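Local coordinates for protein lysine/ornithine decarboxylase (Vibrio vulnificus, PDB 2PLJ) that decarboxylates lysine and ornithine as a beta/alpha-barrel (fold type III) pyridoxal phosphate enzyme, releasing cadaverine and putrescine, at residues Asp151-Leu156 against Ala194-Glu199; Val147-Asn152 against Leu169-Phe174; Val303-Gly308 against Tyr319-Ile324; Ser352-Pro357 against Val364-Ile369. One frame throughout, in Å; residues are numbered along the deposited sequence.

Contact 1. Residues Asp151-Leu156 against Ala194-Glu199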
# COMPACT_ATOMS: atom_id res chain seq x y z
N ASP A 151 25.44 -2.67 10.30
CA ASP A 151 25.62 -4.12 10.17
C ASP A 151 26.65 -4.50 9.10
O ASP A 151 26.76 -5.68 8.71
CB ASP A 151 24.26 -4.80 9.96
CG ASP A 151 23.70 -4.62 8.53
OD1 ASP A 151 24.37 -4.00 7.66
OD2 ASP A 151 22.58 -5.12 8.31
N ASN A 152 27.41 -3.52 8.64
CA ASN A 152 28.43 -3.79 7.65
C ASN A 152 29.48 -2.67 7.59
O ASN A 152 29.25 -1.56 8.10
CB ASN A 152 27.79 -4.12 6.28
CG ASN A 152 27.26 -2.88 5.57
OD1 ASN A 152 28.04 -2.06 5.10
ND2 ASN A 152 25.93 -2.76 5.47
N LEU A 153 30.62 -2.98 6.98
CA LEU A 153 31.74 -2.06 6.94
C LEU A 153 31.49 -0.83 6.06
O LEU A 153 32.03 0.26 6.34
CB LEU A 153 33.02 -2.79 6.52
CG LEU A 153 33.60 -3.72 7.61
CD1 LEU A 153 34.77 -4.59 7.07
CD2 LEU A 153 34.06 -2.94 8.86
N ASN A 154 30.69 -1.00 5.01
CA ASN A 154 30.31 0.10 4.11
C ASN A 154 29.54 1.15 4.91
O ASN A 154 29.80 2.34 4.81
CB ASN A 154 29.49 -0.47 2.96
CG ASN A 154 28.96 0.59 2.00
OD1 ASN A 154 27.96 1.28 2.28
ND2 ASN A 154 29.57 0.67 0.81
N GLU A 155 28.60 0.69 5.72
CA GLU A 155 27.86 1.57 6.61
C GLU A 155 28.77 2.22 7.67
O GLU A 155 28.68 3.43 7.93
CB GLU A 155 26.71 0.82 7.28
CG GLU A 155 25.65 1.75 7.87
CD GLU A 155 24.76 2.39 6.78
OE1 GLU A 155 24.86 1.99 5.58
OE2 GLU A 155 23.98 3.31 7.14
N LEU A 156 29.63 1.42 8.29
CA LEU A 156 30.55 1.95 9.30
C LEU A 156 31.34 3.14 8.76
O LEU A 156 31.52 4.16 9.46
CB LEU A 156 31.50 0.84 9.80
CG LEU A 156 32.45 1.30 10.91
CD1 LEU A 156 31.67 1.64 12.19
CD2 LEU A 156 33.57 0.26 11.14
N ALA A 194 30.67 -9.17 13.12
CA ALA A 194 30.46 -8.18 14.18
C ALA A 194 31.81 -7.83 14.84
O ALA A 194 32.09 -6.65 15.06
CB ALA A 194 29.48 -8.69 15.20
N LEU A 195 32.62 -8.84 15.13
CA LEU A 195 33.95 -8.62 15.71
C LEU A 195 34.84 -7.78 14.78
O LEU A 195 35.51 -6.86 15.23
CB LEU A 195 34.60 -9.94 16.15
CG LEU A 195 33.85 -10.57 17.34
CD1 LEU A 195 34.17 -12.05 17.53
CD2 LEU A 195 34.10 -9.79 18.63
N VAL A 196 34.77 -8.07 13.47
CA VAL A 196 35.53 -7.30 12.47
C VAL A 196 35.06 -5.83 12.45
O VAL A 196 35.87 -4.91 12.44
CB VAL A 196 35.44 -7.93 11.05
CG1 VAL A 196 36.16 -7.07 10.03
CG2 VAL A 196 36.04 -9.35 11.03
N ILE A 197 33.74 -5.63 12.50
CA ILE A 197 33.21 -4.27 12.56
C ILE A 197 33.69 -3.54 13.82
O ILE A 197 34.08 -2.36 13.78
CB ILE A 197 31.66 -4.28 12.47
CG1 ILE A 197 31.23 -4.68 11.05
CG2 ILE A 197 31.09 -2.90 12.81
CD1 ILE A 197 29.74 -5.05 10.92
N ILE A 198 33.69 -4.24 14.95
CA ILE A 198 34.03 -3.63 16.24
C ILE A 198 35.54 -3.29 16.28
O ILE A 198 35.93 -2.18 16.70
CB ILE A 198 33.56 -4.50 17.42
CG1 ILE A 198 32.01 -4.52 17.48
CG2 ILE A 198 34.12 -3.99 18.76
CD1 ILE A 198 31.44 -5.59 18.37
N GLU A 199 36.36 -4.21 15.80
CA GLU A 199 37.79 -3.95 15.68
C GLU A 199 38.10 -2.77 14.73
O GLU A 199 39.00 -1.96 15.02
CB GLU A 199 38.56 -5.22 15.28
CG GLU A 199 40.00 -5.20 15.73
CD GLU A 199 40.68 -6.56 15.63
OE1 GLU A 199 39.98 -7.60 15.75
OE2 GLU A 199 41.92 -6.60 15.43

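Contact 2. Residues Val147-Asn152 against Leu169-Phe174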
# COMPACT_ATOMS: atom_id res chain seq x y z
N VAL A 147 22.58 7.86 18.48
CA VAL A 147 22.75 6.41 18.50
C VAL A 147 22.23 5.89 17.15
O VAL A 147 21.07 6.18 16.76
CB VAL A 147 21.96 5.72 19.64
CG1 VAL A 147 22.15 4.16 19.60
CG2 VAL A 147 22.40 6.25 21.03
N PHE A 148 23.07 5.12 16.45
CA PHE A 148 22.73 4.60 15.11
C PHE A 148 23.12 3.13 15.06
O PHE A 148 23.88 2.66 15.92
CB PHE A 148 23.47 5.34 14.01
CG PHE A 148 23.09 6.79 13.90
CD1 PHE A 148 21.99 7.17 13.11
CD2 PHE A 148 23.79 7.76 14.62
CE1 PHE A 148 21.58 8.50 13.03
CE2 PHE A 148 23.42 9.10 14.54
CZ PHE A 148 22.31 9.48 13.76
N VAL A 149 22.62 2.43 14.04
CA VAL A 149 22.91 1.01 13.88
C VAL A 149 23.76 0.82 12.63
O VAL A 149 23.52 1.49 11.60
CB VAL A 149 21.57 0.20 13.71
CG1 VAL A 149 21.83 -1.21 13.10
CG2 VAL A 149 20.78 0.13 15.04
N VAL A 150 24.72 -0.10 12.71
CA VAL A 150 25.42 -0.58 11.52
C VAL A 150 25.42 -2.09 11.50
O VAL A 150 25.41 -2.72 12.56
CB VAL A 150 26.86 -0.02 11.42
CG1 VAL A 150 26.83 1.51 11.34
CG2 VAL A 150 27.74 -0.51 12.58
N ASP A 151 25.44 -2.67 10.30
CA ASP A 151 25.62 -4.12 10.17
C ASP A 151 26.65 -4.50 9.10
O ASP A 151 26.76 -5.68 8.71
CB ASP A 151 24.26 -4.80 9.96
CG ASP A 151 23.70 -4.62 8.53
OD1 ASP A 151 24.37 -4.00 7.66
OD2 ASP A 151 22.58 -5.12 8.31
N ASN A 152 27.41 -3.52 8.64
CA ASN A 152 28.43 -3.79 7.65
C ASN A 152 29.48 -2.67 7.59
O ASN A 152 29.25 -1.56 8.10
CB ASN A 152 27.79 -4.12 6.28
CG ASN A 152 27.26 -2.88 5.57
OD1 ASN A 152 28.04 -2.06 5.10
ND2 ASN A 152 25.93 -2.76 5.47
N LEU A 169 25.25 0.89 17.55
CA LEU A 169 24.86 -0.49 17.86
C LEU A 169 25.17 -1.33 16.63
O LEU A 169 24.81 -0.94 15.50
CB LEU A 169 23.35 -0.58 18.18
CG LEU A 169 22.90 0.12 19.47
CD1 LEU A 169 21.36 0.28 19.50
CD2 LEU A 169 23.41 -0.63 20.70
N VAL A 170 25.81 -2.48 16.84
CA VAL A 170 26.12 -3.39 15.74
C VAL A 170 25.04 -4.45 15.71
O VAL A 170 24.85 -5.15 16.70
CB VAL A 170 27.52 -4.06 15.88
CG1 VAL A 170 27.77 -4.94 14.67
CG2 VAL A 170 28.61 -2.98 16.01
N ARG A 171 24.31 -4.54 14.59
CA ARG A 171 23.16 -5.41 14.51
C ARG A 171 23.61 -6.76 13.96
O ARG A 171 24.23 -6.82 12.88
CB ARG A 171 22.07 -4.82 13.60
CG ARG A 171 20.89 -5.80 13.44
CD ARG A 171 19.70 -5.08 12.84
NE ARG A 171 18.66 -6.02 12.47
CZ ARG A 171 17.49 -5.68 11.90
NH1 ARG A 171 17.15 -4.40 11.72
NH2 ARG A 171 16.62 -6.64 11.54
N LEU A 172 23.29 -7.81 14.70
CA LEU A 172 23.59 -9.20 14.30
C LEU A 172 22.33 -9.89 13.76
O LEU A 172 21.21 -9.55 14.16
CB LEU A 172 24.14 -10.01 15.48
CG LEU A 172 25.60 -9.80 15.87
CD1 LEU A 172 25.80 -8.41 16.45
CD2 LEU A 172 26.12 -10.85 16.85
N SER A 173 22.54 -10.85 12.87
CA SER A 173 21.49 -11.81 12.53
C SER A 173 22.04 -13.24 12.68
O SER A 173 23.25 -13.46 12.58
CB SER A 173 20.92 -11.56 11.13
OG SER A 173 21.81 -12.00 10.12
N PHE A 174 21.16 -14.20 12.91
CA PHE A 174 21.58 -15.55 13.25
C PHE A 174 21.08 -16.57 12.23
O PHE A 174 21.71 -17.59 12.08
CB PHE A 174 21.11 -15.90 14.66
CG PHE A 174 21.30 -14.78 15.63
CD1 PHE A 174 20.32 -13.80 15.76
CD2 PHE A 174 22.50 -14.65 16.35
CE1 PHE A 174 20.51 -12.72 16.61
CE2 PHE A 174 22.68 -13.58 17.21
CZ PHE A 174 21.70 -12.62 17.34

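Contact 3. Residues Val303-Gly308 against Tyr319-Ile324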
# COMPACT_ATOMS: atom_id res chain seq x y z
N VAL A 303 -13.66 0.75 11.75
CA VAL A 303 -15.09 0.80 11.49
C VAL A 303 -15.26 1.12 10.01
O VAL A 303 -14.78 2.16 9.53
CB VAL A 303 -15.81 1.89 12.36
CG1 VAL A 303 -17.32 1.88 12.10
CG2 VAL A 303 -15.50 1.70 13.85
N ALA A 304 -15.89 0.20 9.29
CA ALA A 304 -16.24 0.45 7.88
C ALA A 304 -17.73 0.28 7.69
O ALA A 304 -18.40 -0.34 8.52
CB ALA A 304 -15.49 -0.53 6.96
N SER A 305 -18.25 0.86 6.62
CA SER A 305 -19.67 0.77 6.32
C SER A 305 -19.90 0.15 4.95
O SER A 305 -19.03 0.22 4.06
CB SER A 305 -20.34 2.14 6.46
OG SER A 305 -20.17 2.95 5.31
N VAL A 306 -21.07 -0.44 4.79
CA VAL A 306 -21.44 -1.12 3.54
C VAL A 306 -21.95 -0.07 2.53
O VAL A 306 -22.96 0.59 2.77
CB VAL A 306 -22.55 -2.17 3.78
CG1 VAL A 306 -22.99 -2.79 2.47
CG2 VAL A 306 -22.09 -3.25 4.76
N MET A 307 -21.25 0.05 1.40
CA MET A 307 -21.64 0.95 0.30
C MET A 307 -22.71 0.37 -0.62
O MET A 307 -23.57 1.10 -1.12
CB MET A 307 -20.40 1.33 -0.54
CG MET A 307 -19.31 2.05 0.26
SD MET A 307 -18.10 2.85 -0.83
CE MET A 307 -17.62 1.51 -1.95
N GLY A 308 -22.64 -0.94 -0.82
CA GLY A 308 -23.61 -1.67 -1.63
C GLY A 308 -23.36 -3.16 -1.49
O GLY A 308 -22.51 -3.60 -0.69
N TYR A 319 -19.69 -4.51 -0.28
CA TYR A 319 -18.62 -3.67 -0.77
C TYR A 319 -18.47 -2.56 0.27
O TYR A 319 -19.36 -1.72 0.41
CB TYR A 319 -18.95 -3.10 -2.14
CG TYR A 319 -19.22 -4.18 -3.17
CD1 TYR A 319 -18.20 -4.67 -3.98
CD2 TYR A 319 -20.50 -4.74 -3.32
CE1 TYR A 319 -18.44 -5.68 -4.93
CE2 TYR A 319 -20.75 -5.74 -4.23
CZ TYR A 319 -19.73 -6.23 -5.04
OH TYR A 319 -20.03 -7.22 -5.95
N LEU A 320 -17.35 -2.60 1.00
CA LEU A 320 -17.13 -1.66 2.11
C LEU A 320 -16.39 -0.40 1.67
O LEU A 320 -15.79 -0.39 0.59
CB LEU A 320 -16.34 -2.36 3.24
CG LEU A 320 -16.89 -3.71 3.72
CD1 LEU A 320 -16.03 -4.28 4.83
CD2 LEU A 320 -18.35 -3.63 4.17
N ASP A 321 -16.39 0.61 2.54
CA ASP A 321 -15.65 1.86 2.29
C ASP A 321 -14.18 1.83 2.79
O ASP A 321 -13.51 2.87 2.82
CB ASP A 321 -16.41 3.09 2.84
CG ASP A 321 -16.80 2.94 4.30
OD1 ASP A 321 -16.28 2.04 4.97
OD2 ASP A 321 -17.67 3.74 4.77
N ASP A 322 -13.71 0.65 3.17
CA ASP A 322 -12.29 0.47 3.55
C ASP A 322 -11.87 -0.92 3.07
O ASP A 322 -12.72 -1.82 2.92
CB ASP A 322 -12.13 0.59 5.08
CG ASP A 322 -10.71 1.07 5.51
OD1 ASP A 322 -9.79 1.19 4.64
OD2 ASP A 322 -10.56 1.38 6.70
N GLY A 323 -10.59 -1.10 2.77
CA GLY A 323 -10.13 -2.39 2.29
C GLY A 323 -8.62 -2.48 2.17
O GLY A 323 -7.91 -1.79 2.91
N ILE A 324 -8.15 -3.34 1.27
CA ILE A 324 -6.72 -3.71 1.22
C ILE A 324 -5.82 -2.60 0.73
O ILE A 324 -4.60 -2.66 0.93
CB ILE A 324 -6.44 -4.99 0.37
CG1 ILE A 324 -6.38 -4.63 -1.12
CG2 ILE A 324 -7.42 -6.13 0.78
CD1 ILE A 324 -5.87 -5.75 -2.03

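Contact 4. Residues Ser352-Pro357 against Val364-Ile369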
# COMPACT_ATOMS: atom_id res chain seq x y z
N SER A 352 -20.95 -15.02 3.03
CA SER A 352 -20.74 -13.66 2.56
C SER A 352 -19.30 -13.43 2.15
O SER A 352 -18.41 -14.22 2.48
CB SER A 352 -21.13 -12.66 3.65
OG SER A 352 -22.45 -12.91 4.11
N VAL A 353 -19.09 -12.35 1.41
CA VAL A 353 -17.77 -11.87 1.03
C VAL A 353 -17.70 -10.40 1.41
O VAL A 353 -18.63 -9.63 1.14
CB VAL A 353 -17.53 -12.01 -0.50
CG1 VAL A 353 -16.18 -11.45 -0.90
CG2 VAL A 353 -17.69 -13.46 -0.96
N LEU A 354 -16.60 -10.02 2.05
CA LEU A 354 -16.35 -8.62 2.38
C LEU A 354 -15.29 -8.10 1.43
O LEU A 354 -14.12 -8.53 1.48
CB LEU A 354 -15.90 -8.46 3.84
CG LEU A 354 -16.94 -8.79 4.92
CD1 LEU A 354 -16.29 -8.69 6.30
CD2 LEU A 354 -18.20 -7.87 4.83
N SER A 355 -15.72 -7.16 0.57
CA SER A 355 -14.88 -6.55 -0.46
C SER A 355 -14.51 -5.12 -0.04
O SER A 355 -15.29 -4.46 0.64
CB SER A 355 -15.68 -6.45 -1.78
OG SER A 355 -15.01 -5.59 -2.68
N GLY A 356 -13.35 -4.63 -0.47
CA GLY A 356 -13.01 -3.22 -0.24
C GLY A 356 -13.67 -2.31 -1.29
O GLY A 356 -14.43 -2.79 -2.19
N PRO A 357 -13.40 -1.01 -1.19
CA PRO A 357 -14.06 -0.03 -2.07
C PRO A 357 -13.47 0.12 -3.47
O PRO A 357 -14.15 0.64 -4.37
CB PRO A 357 -13.89 1.29 -1.30
CG PRO A 357 -12.57 1.11 -0.60
CD PRO A 357 -12.52 -0.35 -0.19
N VAL A 364 -10.21 -7.56 -1.58
CA VAL A 364 -11.16 -8.38 -0.82
C VAL A 364 -10.58 -8.60 0.57
O VAL A 364 -9.39 -8.98 0.69
CB VAL A 364 -11.40 -9.71 -1.54
CG1 VAL A 364 -12.20 -10.70 -0.67
CG2 VAL A 364 -12.10 -9.42 -2.87
N ILE A 365 -11.39 -8.35 1.60
CA ILE A 365 -10.94 -8.45 3.00
C ILE A 365 -11.21 -9.83 3.60
O ILE A 365 -10.42 -10.33 4.41
CB ILE A 365 -11.68 -7.39 3.88
CG1 ILE A 365 -11.38 -5.97 3.39
CG2 ILE A 365 -11.42 -7.66 5.37
CD1 ILE A 365 -12.53 -4.99 3.79
N ALA A 366 -12.33 -10.45 3.21
CA ALA A 366 -12.69 -11.77 3.70
C ALA A 366 -13.38 -12.49 2.56
O ALA A 366 -14.46 -12.09 2.14
CB ALA A 366 -13.61 -11.69 4.88
N GLU A 367 -12.73 -13.55 2.05
CA GLU A 367 -13.26 -14.31 0.90
C GLU A 367 -14.48 -15.15 1.26
O GLU A 367 -15.33 -15.41 0.41
CB GLU A 367 -12.17 -15.23 0.30
CG GLU A 367 -11.07 -14.48 -0.47
CD GLU A 367 -10.01 -15.43 -1.01
OE1 GLU A 367 -10.36 -16.58 -1.35
OE2 GLU A 367 -8.81 -15.02 -1.09
N ASN A 368 -14.56 -15.58 2.51
CA ASN A 368 -15.67 -16.41 2.96
C ASN A 368 -15.85 -16.07 4.43
O ASN A 368 -14.93 -16.26 5.24
CB ASN A 368 -15.35 -17.91 2.77
CG ASN A 368 -16.56 -18.81 2.97
OD1 ASN A 368 -17.70 -18.40 2.74
ND2 ASN A 368 -16.32 -20.06 3.39
N ILE A 369 -17.01 -15.52 4.77
CA ILE A 369 -17.31 -15.17 6.16
C ILE A 369 -18.82 -15.25 6.38
O ILE A 369 -19.60 -14.76 5.54
CB ILE A 369 -16.76 -13.76 6.51
CG1 ILE A 369 -17.04 -13.40 7.98
CG2 ILE A 369 -17.30 -12.72 5.52
CD1 ILE A 369 -16.18 -12.18 8.51

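Contact 1. Residues Asp151-Leu156 against Ala194-Glu199
With CG1 turned anti to its own carbonyl carbon (chi1 -70°) and the chain then extended (chi2 166°), Ile197 carries its CD1 methyl across from helix 191-203 to the start of helix 153-157, where it lies 3.6 Å from both Asp151 C and Asn152 N. Leu153 uses the same first rotamer (chi1 -73°), so that its CD2 comes back along Ile197, the two side chains sliding past each other in opposite directions with CD2 4.0 Å from Ile197 CG1. Its other methyl, CD1, meets Val196 CG1 at 4.1 Å, the pair crossing nearly at right angles on the exposed side. Leu156, one turn further along, directs its CB at the facing helix and brings CD2 to 3.8 Å from Ile197 O. Branched aliphatic residues suit this place because their methyls fill the space between two helices without needing polar partners. Ile197 gives by far the most surface, and its inner side rests on Val150 and Val170 of the strands beneath. Its methyl also covers Asn152 N, a buried amide with no partner in the model. Asn152 is the N-cap: Glu155 N donates to its OD1 at 2.9 Å, from above the carbonyl plane, while its ND2 donates to Asp151 OD1 at 3.0 Å. Asp151 OD2 is in turn bonded by Gly188 N, which gives the cap residue a second-shell support. Two neighbouring helices meeting over the ends of parallel strands are typical of the outer layer of a beta/alpha barrel.

Contact 2. Residues Val147-Asn152 against Leu169-Phe174
Phe148 O takes the amide of Leu169, Leu169 O takes that of Val150, and Val150 O takes that of Arg171, three bonds that zip strands 147-150 and 167-171 together in parallel register, the two strands of a beta-alpha-beta unit of the barrel. Leu169 N lies 2.8 Å from Phe148 O and Val150 N 2.9 Å from Leu169 O; Arg171 N is 2.9 Å from Val150 O. Two carbonyls also receive CA-H contacts: Val149 CA is 3.2 Å from Leu169 O, and Val170 CA approaches Val150 O in the same way. Some outward-pointing groups are used as well: Val170 bonds to Gly210 and Ser212 of the next strand, and Val149 O accepts from Lys132 NZ.

Beta-branched valines suit such extended chain. Val149 CG1, anti to its backbone N (chi1 162°), presses on Arg171 CB at 3.7 Å, while Val147 CG1 meets Leu169 CD1 at 4.0 Å on the same face. On the other face Val150 and Val170 bring their CG2 methyls together, under Ile197. Arg171 then runs out fully extended to touch the bound putrescine-pyridoxal phosphate adduct. Asp151 CB sits 3.6 Å from Arg171 O, yet its carboxylate stays clear of the guanidinium, with OD2 5.8 Å from Arg171 NE and bonded by Gly188 N. With these strand bonds made and its CB packed against Val149, Arg171 probably reaches the ligand pocket from a well-held base.

Contact 3. Residues Val303-Gly308 against Tyr319-Ile324
Ser305 and Asp321 carry the polar side-chain grip. Asp321 OD1 accepts from Ser305 N at 2.8 Å and OD2 from Ser305 OG at 2.7 Å, each donor lying out of the carboxylate plane. Asp321 CG lies between its own N and carbonyl carbon (chi1 53°), which folds the carboxylate back onto strand 300-312; a short acid fits, since both oxygens then reach one residue. Asp321 N returns a bond to Ser305 O at 3.1 Å.

Backbone bonds continue the ladder. Met307 N gives to Tyr319 O at 2.8 Å, and Tyr319 N to Gly308 O at 3.0 Å. Met307 and Gly308 thus both face Tyr319, a classic beta bulge in the antiparallel hairpin of strands 300-312 and 315-320, part of the beta-barrel domain.

Apolar packing lines the face of Val306 and Leu320. Val306 CG2 meets Leu320 CD2 at 3.8 Å, with Ala304 CB near Leu320 CB. Met307, bent at its thioether, runs past Asp321 CB and rests its CE methyl against a carbonyl oxygen, 3.7 Å from Leu320 O.

Aromatic contacts lead outward. The Tyr319 ring has Gly308 O near its plane at the edge, 3.5 Å from CD2; its OH bonds Lys186 O of the second subunit, whose Phe187 lies nearly parallel to the ring.

Contact 4. Residues Ser352-Pro357 against Val364-Ile369
Leu354 and Ala366 face each other as an antiparallel hydrogen-bonded pair within a classic beta bulge, where strand 349-355 of the beta-barrel domain meets the irregular chain leading to strand 369-372. The bulge arises because Ile365 and Ala366 both stand opposite Leu354: Leu354 O receives Ile365 N at 2.7 Å and Ala366 N at 3.1 Å, the latter in the carbonyl plane and on a lone pair. Leu354 N pays back a bond to Ala366 O at 3.0 Å. Further along, Ile369 N donates to Ser352 O, while the return bond from Ser352 N is weak.

Following the Leu354 side chain outward, CB lies 4.1 Å from Ala366 CB and is flanked by Ile365 CB; alanine, ending there, leaves the rest of the leucine to pass on toward Ile369. CG, turned anti to the carbonyl carbon (chi1 -66°), meets Ile369 CG2 at 4.0 Å, and CD1 ends 4.1 Å from Ile369 CD1, the two chains crossing at a slant. The length of leucine lets it span from the alanine to the isoleucine beyond the corner. Leu340 of strand 340-342 and Leu371 of strand 369-372 complete this apolar patch.

On the opposite face beta-branched valines suit the extended chain, and their methyls lie against backbone oxygens. Val353 and Val364 touch through their CG1 methyls, and Val364 CG1 also rests against Leu354 O. Beyond the strand, Gly356 O receives a weak bond from Lys186 of the second subunit. Val353 CG2, anti to its carbonyl carbon, comes to 3.4 Å from Glu367 O.

How the contacts relate
From the N terminus, contact 2 first closes the short beta-alpha-beta loop from strand 147-150 through helix 153-157 to strand 167-171. Contact 1 starts from the same residues, Asp151 and Asn152, but its loop runs on to helix 191-203, so the two overlap; Ile197 and Ile198 pack on Val170, tying the barrel's helical layer to its strands. In the beta-barrel domain, contact 3, its centre about 49 Å from that of contact 1, closes a hairpin, and contact 4 then closes a shorter loop, in series with it. These two adjoin: Leu320 N probably bonds Ser355 O, joining neighbouring strands. Both pairs touch the second subunit.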